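Ribosomal-protein-S5-alanine N-acetyltransferase (Vibrio fischeri, PDB 3IGR) probably transfers the acetyl group of acetyl-CoA to the N-terminal alanine of ribosomal protein uS5. Local coordinates at residues N25-N30 / E49-R54; K75-I80 / S105-K110; D122-F125 / N129-R132; H131-A136 / L151-E156. All blocks are in the same frame, centred on the assembly; numbering follows the deposited sequence. Where two conformers were deposited one is given.

Contact 1 (N25-N30 / E49-R54); sequences NYFMRN and EGWKQR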
# COMPACT_ATOMS: atom_id res chain seq x y z
N ASN A 25 -30.79 -5.17 -0.91
CA ASN A 25 -30.41 -5.77 -2.19
C ASN A 25 -28.99 -6.30 -2.16
O ASN A 25 -28.71 -7.37 -2.69
CB ASN A 25 -30.58 -4.78 -3.35
CG ASN A 25 -32.02 -4.46 -3.64
OD1 ASN A 25 -32.93 -5.15 -3.18
ND2 ASN A 25 -32.25 -3.41 -4.42
N TYR A 26 -28.10 -5.54 -1.54
CA TYR A 26 -26.69 -5.92 -1.46
C TYR A 26 -26.50 -7.24 -0.71
O TYR A 26 -25.73 -8.09 -1.15
CB TYR A 26 -25.85 -4.80 -0.82
CG TYR A 26 -24.48 -5.26 -0.39
CD1 TYR A 26 -23.44 -5.36 -1.31
CD2 TYR A 26 -24.21 -5.59 0.94
CE1 TYR A 26 -22.19 -5.80 -0.93
CE2 TYR A 26 -22.95 -6.02 1.33
CZ TYR A 26 -21.95 -6.12 0.39
OH TYR A 26 -20.70 -6.54 0.79
N PHE A 27 -27.17 -7.41 0.43
CA PHE A 27 -26.97 -8.64 1.19
C PHE A 27 -27.71 -9.78 0.55
O PHE A 27 -27.26 -10.93 0.56
CB PHE A 27 -27.34 -8.45 2.68
CG PHE A 27 -26.29 -7.68 3.45
CD1 PHE A 27 -25.02 -8.23 3.65
CD2 PHE A 27 -26.56 -6.42 3.95
CE1 PHE A 27 -24.04 -7.53 4.35
CE2 PHE A 27 -25.58 -5.70 4.65
CZ PHE A 27 -24.31 -6.27 4.85
N MSE A 28 -28.83 -9.46 -0.08
CA MSE A 28 -29.61 -10.47 -0.76
C MSE A 28 -28.86 -10.95 -2.00
O MSE A 28 -28.88 -12.13 -2.32
CB MSE A 28 -30.99 -9.91 -1.05
CG MSE A 28 -31.71 -10.53 -2.17
SE MSE A 28 -33.53 -9.87 -2.14
CE MSE A 28 -33.26 -7.97 -1.77
N ARG A 29 -28.16 -10.03 -2.65
CA ARG A 29 -27.31 -10.32 -3.82
C ARG A 29 -26.13 -11.22 -3.46
O ARG A 29 -25.80 -12.15 -4.20
CB ARG A 29 -26.82 -9.00 -4.45
CG ARG A 29 -26.11 -9.10 -5.79
CD ARG A 29 -26.15 -7.78 -6.59
NE ARG A 29 -25.15 -6.82 -6.13
CZ ARG A 29 -25.39 -5.73 -5.40
NH1 ARG A 29 -26.63 -5.39 -5.05
NH2 ARG A 29 -24.38 -4.95 -5.04
N ASN A 30 -25.50 -10.95 -2.32
CA ASN A 30 -24.33 -11.70 -1.89
C ASN A 30 -24.57 -12.79 -0.84
O ASN A 30 -23.62 -13.32 -0.26
CB ASN A 30 -23.24 -10.72 -1.43
CG ASN A 30 -22.70 -9.88 -2.55
OD1 ASN A 30 -21.78 -10.29 -3.25
ND2 ASN A 30 -23.27 -8.70 -2.74
N GLU A 49 -37.77 -3.79 4.69
CA GLU A 49 -38.46 -3.51 5.96
C GLU A 49 -37.60 -3.82 7.19
O GLU A 49 -37.65 -3.09 8.17
CB GLU A 49 -39.82 -4.21 6.06
CG GLU A 49 -40.00 -5.45 5.19
CD GLU A 49 -40.36 -5.12 3.75
OE1 GLU A 49 -41.43 -4.54 3.50
OE2 GLU A 49 -39.56 -5.47 2.85
N GLY A 50 -36.82 -4.89 7.12
CA GLY A 50 -35.91 -5.25 8.22
C GLY A 50 -34.84 -4.19 8.43
O GLY A 50 -34.46 -3.89 9.56
N TRP A 51 -34.36 -3.62 7.34
CA TRP A 51 -33.35 -2.57 7.41
C TRP A 51 -33.88 -1.21 7.87
O TRP A 51 -33.19 -0.51 8.60
CB TRP A 51 -32.57 -2.48 6.11
CG TRP A 51 -31.47 -3.48 6.10
CD1 TRP A 51 -31.52 -4.74 5.59
CD2 TRP A 51 -30.17 -3.33 6.68
NE1 TRP A 51 -30.32 -5.38 5.80
CE2 TRP A 51 -29.47 -4.54 6.46
CE3 TRP A 51 -29.51 -2.29 7.35
CZ2 TRP A 51 -28.15 -4.74 6.88
CZ3 TRP A 51 -28.18 -2.49 7.78
CH2 TRP A 51 -27.52 -3.70 7.54
N LYS A 52 -35.11 -0.86 7.49
CA LYS A 52 -35.77 0.35 7.99
C LYS A 52 -35.56 0.45 9.50
O LYS A 52 -35.07 1.46 10.00
CB LYS A 52 -37.27 0.35 7.66
N GLN A 53 -35.92 -0.62 10.20
CA GLN A 53 -35.79 -0.70 11.66
C GLN A 53 -34.34 -0.63 12.11
O GLN A 53 -33.99 0.18 12.96
CB GLN A 53 -36.43 -2.00 12.18
CG GLN A 53 -37.93 -2.11 11.96
CD GLN A 53 -38.74 -1.04 12.70
OE1 GLN A 53 -39.80 -0.62 12.23
NE2 GLN A 53 -38.24 -0.61 13.86
N ARG A 54 -33.52 -1.49 11.51
CA ARG A 54 -32.09 -1.55 11.76
C ARG A 54 -31.46 -0.17 11.58
O ARG A 54 -30.63 0.25 12.39
CB ARG A 54 -31.48 -2.56 10.79
CG ARG A 54 -30.21 -3.20 11.23
CD ARG A 54 -30.04 -4.53 10.52
NE ARG A 54 -28.81 -5.19 10.94
CZ ARG A 54 -28.74 -6.15 11.86
NH1 ARG A 54 -29.84 -6.61 12.45
NH2 ARG A 54 -27.57 -6.67 12.18
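F27, near the end of helix 20-29, and W51, early in helix 48-63, are the residues that touch between segments 25-30 and 49-54: their CA atoms stand 10.8 Å apart, and in both residues the bond to CB points toward the partner helix. The two side chains cross at about a right angle, yet their rings end up almost parallel, with planes at 4°. They are not stacked. The phenyl ring and the six-membered ring of the indole meet rim to rim, centroids 5.8 Å apart. F27 CE2 comes to 3.5 Å from W51 CZ2, while F27 CD2 lies 3.7 Å from the same carbon. With CG of F27 beside its backbone N and anti to the carbonyl carbon (chi1 -76°), the ring leans out across the gap. One face of F27 is covered near its centre by Y26 CD2, 3.7 Å above the ring plane. Where helix 20-29 ends, Y26 O takes bonds from both N30 N and N30 ND2, the latter 3.0 Å long and nearly straight at 169°. F45 links the two aromatic residues from outside: its carbonyl O binds W51 NE1, and its ring meets that of F27. Both helices belong to the N-terminal part of the GNAT fold, with the short helix 31-34 between them. Between the two segments the contact is apolar and small, with no hydrogen bond across it, and the buried indole N-H is satisfied by F45.

Contact 2 (K75-I80 / S105-K110); sequences KNEHKI and SEYQGK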
# COMPACT_ATOMS: atom_id res chain seq x y z
N LYS A 75 -20.85 4.71 -7.71
CA LYS A 75 -21.59 5.87 -8.20
C LYS A 75 -22.08 5.68 -9.63
O LYS A 75 -23.12 6.21 -10.00
CB LYS A 75 -20.74 7.13 -8.08
CG LYS A 75 -20.57 7.61 -6.63
CD LYS A 75 -19.24 8.35 -6.44
CE LYS A 75 -19.18 9.70 -7.12
NZ LYS A 75 -17.89 10.40 -6.81
N ASN A 76 -21.33 4.93 -10.43
CA ASN A 76 -21.71 4.63 -11.81
C ASN A 76 -22.98 3.77 -11.91
O ASN A 76 -23.79 3.96 -12.82
CB ASN A 76 -20.55 3.97 -12.55
CG ASN A 76 -19.46 4.95 -12.94
OD1 ASN A 76 -19.52 6.13 -12.61
ND2 ASN A 76 -18.47 4.45 -13.66
N GLU A 77 -23.14 2.84 -10.98
CA GLU A 77 -24.29 1.94 -11.02
C GLU A 77 -25.31 2.22 -9.94
O GLU A 77 -26.36 1.58 -9.89
CB GLU A 77 -23.82 0.48 -11.01
CG GLU A 77 -22.71 0.24 -12.04
CD GLU A 77 -22.56 -1.21 -12.46
OE1 GLU A 77 -23.02 -2.11 -11.74
OE2 GLU A 77 -21.97 -1.44 -13.53
N HIS A 78 -25.02 3.20 -9.07
CA HIS A 78 -25.91 3.58 -7.97
C HIS A 78 -26.29 2.38 -7.08
O HIS A 78 -27.44 2.21 -6.71
CB HIS A 78 -27.17 4.29 -8.48
CG HIS A 78 -26.88 5.47 -9.36
ND1 HIS A 78 -26.21 6.59 -8.91
CD2 HIS A 78 -27.17 5.70 -10.67
CE1 HIS A 78 -26.10 7.46 -9.90
NE2 HIS A 78 -26.67 6.95 -10.97
N LYS A 79 -25.30 1.56 -6.75
CA LYS A 79 -25.54 0.36 -5.96
C LYS A 79 -24.53 0.31 -4.83
O LYS A 79 -23.39 0.73 -5.01
CB LYS A 79 -25.44 -0.89 -6.84
N ILE A 80 -24.95 -0.19 -3.68
CA ILE A 80 -24.02 -0.50 -2.59
C ILE A 80 -23.29 -1.78 -2.96
O ILE A 80 -23.91 -2.76 -3.37
CB ILE A 80 -24.77 -0.66 -1.24
CG1 ILE A 80 -25.23 0.71 -0.72
CG2 ILE A 80 -23.91 -1.40 -0.19
CD1 ILE A 80 -26.27 0.65 0.39
N SER A 105 -19.14 -9.80 -4.51
CA SER A 105 -18.23 -10.78 -5.12
C SER A 105 -17.79 -10.43 -6.55
O SER A 105 -16.75 -10.89 -7.01
CB SER A 105 -18.82 -12.21 -5.08
OG SER A 105 -19.93 -12.32 -5.94
N GLU A 106 -18.57 -9.62 -7.25
CA GLU A 106 -18.18 -9.18 -8.60
C GLU A 106 -17.15 -8.04 -8.58
O GLU A 106 -16.59 -7.69 -9.61
CB GLU A 106 -19.41 -8.80 -9.42
CG GLU A 106 -20.40 -9.96 -9.61
CD GLU A 106 -19.84 -11.08 -10.50
OE1 GLU A 106 -19.09 -10.78 -11.45
OE2 GLU A 106 -20.17 -12.26 -10.25
N TYR A 107 -16.89 -7.50 -7.39
CA TYR A 107 -15.99 -6.35 -7.22
C TYR A 107 -14.64 -6.71 -6.58
O TYR A 107 -13.88 -5.83 -6.17
CB TYR A 107 -16.70 -5.27 -6.41
CG TYR A 107 -17.71 -4.51 -7.24
CD1 TYR A 107 -17.37 -3.29 -7.83
CD2 TYR A 107 -19.00 -5.01 -7.45
CE1 TYR A 107 -18.28 -2.58 -8.59
CE2 TYR A 107 -19.93 -4.31 -8.22
CZ TYR A 107 -19.55 -3.09 -8.79
OH TYR A 107 -20.44 -2.37 -9.55
N GLN A 108 -14.36 -8.00 -6.52
CA GLN A 108 -13.13 -8.52 -5.92
C GLN A 108 -11.90 -8.19 -6.76
O GLN A 108 -11.98 -8.06 -7.97
CB GLN A 108 -13.24 -10.03 -5.80
CG GLN A 108 -12.80 -10.57 -4.47
CD GLN A 108 -13.97 -10.76 -3.53
OE1 GLN A 108 -14.49 -9.80 -2.96
NE2 GLN A 108 -14.41 -12.00 -3.37
N GLY A 109 -10.75 -8.07 -6.09
CA GLY A 109 -9.46 -8.01 -6.77
C GLY A 109 -9.04 -6.62 -7.24
O GLY A 109 -8.06 -6.50 -7.98
N LYS A 110 -9.78 -5.60 -6.82
CA LYS A 110 -9.55 -4.23 -7.26
C LYS A 110 -9.04 -3.33 -6.14
O LYS A 110 -8.93 -2.13 -6.32
CB LYS A 110 -10.83 -3.61 -7.84
CG LYS A 110 -11.07 -3.88 -9.31
CD LYS A 110 -12.05 -4.99 -9.50
CE LYS A 110 -12.68 -4.92 -10.88
NZ LYS A 110 -13.56 -6.09 -11.12
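E77 and Y107 meet where the turn between strands 68-74 and 79-90 approaches the loop that runs from strand 96-103 to helix 112-126. Their CA atoms lie 12.3 Å apart, and the gap is closed by two side chains whose bonds to CB both point toward the other segment. The touch is at the polar ends: E77 OE1 is 3.4 Å from Y107 OH, and E77 CD is 3.8 Å from that hydroxyl. The carboxylate plane stands nearly perpendicular to the phenol ring, at 84°. OE1 lies close to the extension of the C-O bond of the phenol, with a CZ-OH-OE1 angle of about 153°, so the pair is a polar approach and not a defined hydrogen bond. In GNAT enzymes the segment after the fourth core strand is the glycine-rich loop that usually cradles the pyrophosphate of acetyl-CoA; Q108, G109 and K110 fall in the corresponding stretch here. The facing turn carries a G1 beta bulge, in which H78, with positive phi, and K79 both face D74. D74 is also the firmer partner of Y107, its OD2 being hydrogen-bonded to the hydroxyl, while its OD1 receives weak bonds from N76 N and E77 N. E77, extended beyond CG, thus brings a second acidic group close to the same phenol oxygen. Its side chain is exposed and touches a crystal neighbour, and the lattice may influence where it rests.

Contact 3 (D122-F125 / N129-R132); sequences DWMF and NLHR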
# COMPACT_ATOMS: atom_id res chain seq x y z
N ASP A 122 -8.60 5.52 9.31
CA ASP A 122 -7.93 6.79 9.46
C ASP A 122 -8.84 7.82 10.12
O ASP A 122 -8.41 8.62 10.98
CB ASP A 122 -7.53 7.29 8.09
CG ASP A 122 -6.11 7.67 8.02
OD1 ASP A 122 -5.32 6.80 7.58
OD2 ASP A 122 -5.78 8.80 8.43
N TRP A 123 -10.10 7.83 9.68
CA TRP A 123 -11.09 8.71 10.27
C TRP A 123 -11.44 8.32 11.72
O TRP A 123 -11.62 9.18 12.57
CB TRP A 123 -12.33 8.76 9.37
CG TRP A 123 -13.36 9.74 9.84
CD1 TRP A 123 -13.39 11.09 9.59
CD2 TRP A 123 -14.53 9.44 10.60
NE1 TRP A 123 -14.51 11.65 10.17
CE2 TRP A 123 -15.22 10.66 10.79
CE3 TRP A 123 -15.06 8.25 11.13
CZ2 TRP A 123 -16.42 10.73 11.51
CZ3 TRP A 123 -16.27 8.33 11.84
CH2 TRP A 123 -16.92 9.56 12.03
N MSE A 124 -11.53 7.02 12.01
CA MSE A 124 -11.83 6.56 13.37
C MSE A 124 -10.72 7.00 14.36
O MSE A 124 -10.99 7.31 15.53
CB MSE A 124 -12.02 5.05 13.40
CG MSE A 124 -13.24 4.56 12.60
SE MSE A 124 -14.89 5.23 13.41
CE MSE A 124 -14.81 4.32 15.11
N PHE A 125 -9.49 7.04 13.86
CA PHE A 125 -8.33 7.40 14.66
C PHE A 125 -8.27 8.92 14.84
O PHE A 125 -8.15 9.43 15.97
CB PHE A 125 -7.05 6.90 13.97
CG PHE A 125 -6.70 5.46 14.25
CD1 PHE A 125 -7.46 4.66 15.12
CD2 PHE A 125 -5.54 4.91 13.69
CE1 PHE A 125 -7.09 3.34 15.39
CE2 PHE A 125 -5.16 3.58 13.96
CZ PHE A 125 -5.94 2.79 14.80
N ASN A 129 -10.84 9.75 17.51
CA ASN A 129 -9.86 9.52 18.59
C ASN A 129 -9.96 8.12 19.21
O ASN A 129 -9.93 7.96 20.43
CB ASN A 129 -9.97 10.64 19.66
CG ASN A 129 -8.74 10.68 20.57
OD1 ASN A 129 -7.59 10.57 20.10
ND2 ASN A 129 -8.98 10.84 21.89
N LEU A 130 -10.12 7.09 18.38
CA LEU A 130 -10.00 5.74 18.91
C LEU A 130 -8.54 5.44 19.12
O LEU A 130 -7.68 5.94 18.39
CB LEU A 130 -10.64 4.70 17.97
CG LEU A 130 -12.16 4.60 17.99
CD1 LEU A 130 -12.57 3.36 17.19
CD2 LEU A 130 -12.69 4.49 19.41
N HIS A 131 -8.24 4.64 20.14
CA HIS A 131 -6.88 4.19 20.40
C HIS A 131 -6.55 2.89 19.66
O HIS A 131 -5.40 2.66 19.29
CB HIS A 131 -6.68 3.97 21.91
CG HIS A 131 -5.35 3.39 22.28
ND1 HIS A 131 -4.16 4.05 22.05
CD2 HIS A 131 -5.02 2.22 22.86
CE1 HIS A 131 -3.16 3.30 22.49
NE2 HIS A 131 -3.65 2.19 22.98
N ARG A 132 -7.57 2.05 19.45
CA ARG A 132 -7.38 0.65 19.02
C ARG A 132 -8.55 0.22 18.14
O ARG A 132 -9.71 0.49 18.49
CB ARG A 132 -7.30 -0.27 20.25
CG ARG A 132 -7.40 -1.79 19.99
CD ARG A 132 -7.68 -2.55 21.30
NE ARG A 132 -7.85 -3.99 21.11
CZ ARG A 132 -6.84 -4.86 20.97
NH1 ARG A 132 -5.58 -4.43 21.01
NH2 ARG A 132 -7.09 -6.15 20.80
O HOH W 1 -5.86 10.67 17.29
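The ring of F125 meets the backbone of L130 to R132 obliquely. F125 CD1 is 3.5 Å from L130 O, which accepts a hydrogen bond from N179 ND2, and F125 CE1 comes within 4.3 Å of R132 N. The bond to CB of F125 points away from the loop; with CG beside the backbone N (chi1 -84°) the ring nevertheless swings back against it, and its other neighbours include I133, K177 and N179. M124 and L130 lie side by side, pointing the same way. The selenomethionine chain is bent about CB-CG and CG-SE, bringing M124 CE to 3.2 Å from L130 CD1, tighter than ordinary carbon contact and therefore doubtful in detail. The backbone closes the turn: L130 N donates to M124 O over 3.0 Å at 169°. N129, with positive phi, reverses the chain beyond the helix and brings its CA to 3.1 Å from F125 O in a C-H...O contact. A water lies 2.9 Å from F125 O and reaches N129 OD1 through a weak bond, while N129 ND2 is held by K183 O. Helix 112-126 is the connection of a beta-alpha-beta crossover between the parallel strands 96-103 and 132-137. This contact lies where the helix hands over to strand 132-137: M124 packs inward on Y86 and I89 of strand 79-90, and the loop leads directly into the strand.

Contact 4 (H131-A136 / L151-E156); sequences HRIMAA and LGFVKE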
# COMPACT_ATOMS: atom_id res chain seq x y z
N HIS A 131 -8.24 4.64 20.14
CA HIS A 131 -6.88 4.19 20.40
C HIS A 131 -6.55 2.89 19.66
O HIS A 131 -5.40 2.66 19.29
CB HIS A 131 -6.68 3.97 21.91
CG HIS A 131 -5.35 3.39 22.28
ND1 HIS A 131 -4.16 4.05 22.05
CD2 HIS A 131 -5.02 2.22 22.86
CE1 HIS A 131 -3.16 3.30 22.49
NE2 HIS A 131 -3.65 2.19 22.98
N ARG A 132 -7.57 2.05 19.45
CA ARG A 132 -7.38 0.65 19.02
C ARG A 132 -8.55 0.22 18.14
O ARG A 132 -9.71 0.49 18.49
CB ARG A 132 -7.30 -0.27 20.25
CG ARG A 132 -7.40 -1.79 19.99
CD ARG A 132 -7.68 -2.55 21.30
NE ARG A 132 -7.85 -3.99 21.11
CZ ARG A 132 -6.84 -4.86 20.97
NH1 ARG A 132 -5.58 -4.43 21.01
NH2 ARG A 132 -7.09 -6.15 20.80
N ILE A 133 -8.26 -0.43 17.01
CA ILE A 133 -9.29 -1.04 16.17
C ILE A 133 -8.93 -2.52 16.10
O ILE A 133 -7.76 -2.85 15.77
CB ILE A 133 -9.38 -0.45 14.71
CG1 ILE A 133 -9.63 1.06 14.68
CG2 ILE A 133 -10.45 -1.14 13.89
CD1 ILE A 133 -11.01 1.46 15.08
N MSE A 134 -9.88 -3.37 16.42
CA MSE A 134 -9.74 -4.80 16.42
C MSE A 134 -10.40 -5.43 15.19
O MSE A 134 -11.43 -5.03 14.79
CB MSE A 134 -10.38 -5.39 17.67
CG MSE A 134 -9.60 -5.25 18.96
SE MSE A 134 -10.53 -5.61 20.68
CE MSE A 134 -12.24 -4.93 20.29
N ALA A 135 -9.77 -6.43 14.63
CA ALA A 135 -10.31 -7.22 13.52
C ALA A 135 -9.93 -8.66 13.76
O ALA A 135 -8.85 -8.93 14.32
CB ALA A 135 -9.75 -6.75 12.18
N ALA A 136 -10.81 -9.58 13.37
CA ALA A 136 -10.62 -11.01 13.54
C ALA A 136 -11.06 -11.71 12.25
O ALA A 136 -12.08 -11.35 11.66
CB ALA A 136 -11.45 -11.52 14.70
N LEU A 151 -2.86 -2.97 5.67
CA LEU A 151 -3.25 -1.81 6.46
C LEU A 151 -2.50 -1.70 7.77
O LEU A 151 -2.78 -0.82 8.59
CB LEU A 151 -4.76 -1.85 6.69
CG LEU A 151 -5.53 -1.66 5.38
CD1 LEU A 151 -7.02 -1.66 5.67
CD2 LEU A 151 -5.13 -0.36 4.73
N GLY A 152 -1.53 -2.60 7.96
CA GLY A 152 -0.68 -2.58 9.13
C GLY A 152 -1.27 -3.09 10.43
O GLY A 152 -0.77 -2.74 11.50
N PHE A 153 -2.33 -3.91 10.36
CA PHE A 153 -2.86 -4.62 11.55
C PHE A 153 -1.85 -5.67 11.99
O PHE A 153 -1.23 -6.32 11.16
CB PHE A 153 -4.20 -5.29 11.26
CG PHE A 153 -5.36 -4.33 11.25
CD1 PHE A 153 -5.53 -3.42 10.22
CD2 PHE A 153 -6.29 -4.36 12.29
CE1 PHE A 153 -6.61 -2.53 10.21
CE2 PHE A 153 -7.37 -3.46 12.30
CZ PHE A 153 -7.54 -2.56 11.26
N VAL A 154 -1.66 -5.79 13.30
CA VAL A 154 -0.66 -6.70 13.85
C VAL A 154 -1.39 -7.86 14.51
O VAL A 154 -2.31 -7.65 15.31
CB VAL A 154 0.24 -5.95 14.88
CG1 VAL A 154 1.22 -6.92 15.60
CG2 VAL A 154 1.02 -4.85 14.19
N LYS A 155 -1.00 -9.09 14.16
CA LYS A 155 -1.55 -10.28 14.80
C LYS A 155 -1.27 -10.27 16.31
O LYS A 155 -0.12 -10.13 16.73
CB LYS A 155 -0.98 -11.56 14.16
CG LYS A 155 -1.47 -12.87 14.81
CD LYS A 155 -0.80 -14.12 14.20
CE LYS A 155 -1.17 -15.37 14.99
NZ LYS A 155 -0.79 -16.63 14.27
N GLU A 156 -2.31 -10.43 17.12
CA GLU A 156 -2.19 -10.48 18.58
C GLU A 156 -2.27 -11.89 19.13
O GLU A 156 -1.86 -12.14 20.26
CB GLU A 156 -3.27 -9.63 19.23
CG GLU A 156 -3.10 -8.17 18.93
CD GLU A 156 -3.99 -7.29 19.75
OE1 GLU A 156 -5.08 -7.73 20.18
OE2 GLU A 156 -3.59 -6.14 19.95
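A two-pronged salt bridge between R132 and E156 supplies the polar part. The guanidinium group meets the carboxylate end-on, NH2 to OE1 at 2.6 Å and NH1 to OE2 at 2.8 Å. The first bond is nearly straight at 167°, and both oxygens are approached on their syn side. The two planes, 29° apart, are nearly coplanar, with the chains arriving from opposite directions. R132 gets there with CG anti to its N (chi1 168°) and an extended chain; the bridge is that of one of two deposited conformers, so its occupancy is uncertain. S176 OG gives E156 OE2 a second partner. S176 belongs to strand 168-178, which pairs antiparallel with both 132-137 and 154-162, so in this GNAT sheet the contact reaches past an intervening strand. Residues 142-150 form the helix that connects the two segments, closed by a Schellman motif with G152 as its C' residue, which delivers F153. Apolar packing centres on that phenyl ring, with F153 CE2 4.1 Å from A135 CB and F153 CZ 4.2 Å from I133 CG2. L148 of the helix touches both A135 and F153. The ring also approaches a carbonyl obliquely, F153 CE2 lying 3.5 Å from I133 O.

Contacts 1 and 4 are buried, contact 3 is partly buried, and contact 2 is on the surface. Contacts 1 and 2 adjoin: R29 NH2 lies 2.8 Å from I80 O, and N30 OD1 3.0 Å from S105 N, in probable hydrogen bonds, so R29 and N30, at and just past the end of helix 20-29, reach both segments of contact 2. Contacts 3 and 4 share H131 and R132, with F125 packing on I133 as the chain passes from helix into strand; they lie across the chain's centre from contact 1. Chemistry follows place: aromatic rims between helices, loose acidic-phenol proximity at an exposed turn, backbone closure at a helix exit, and a salt bridge beside apolar packing across the sheet.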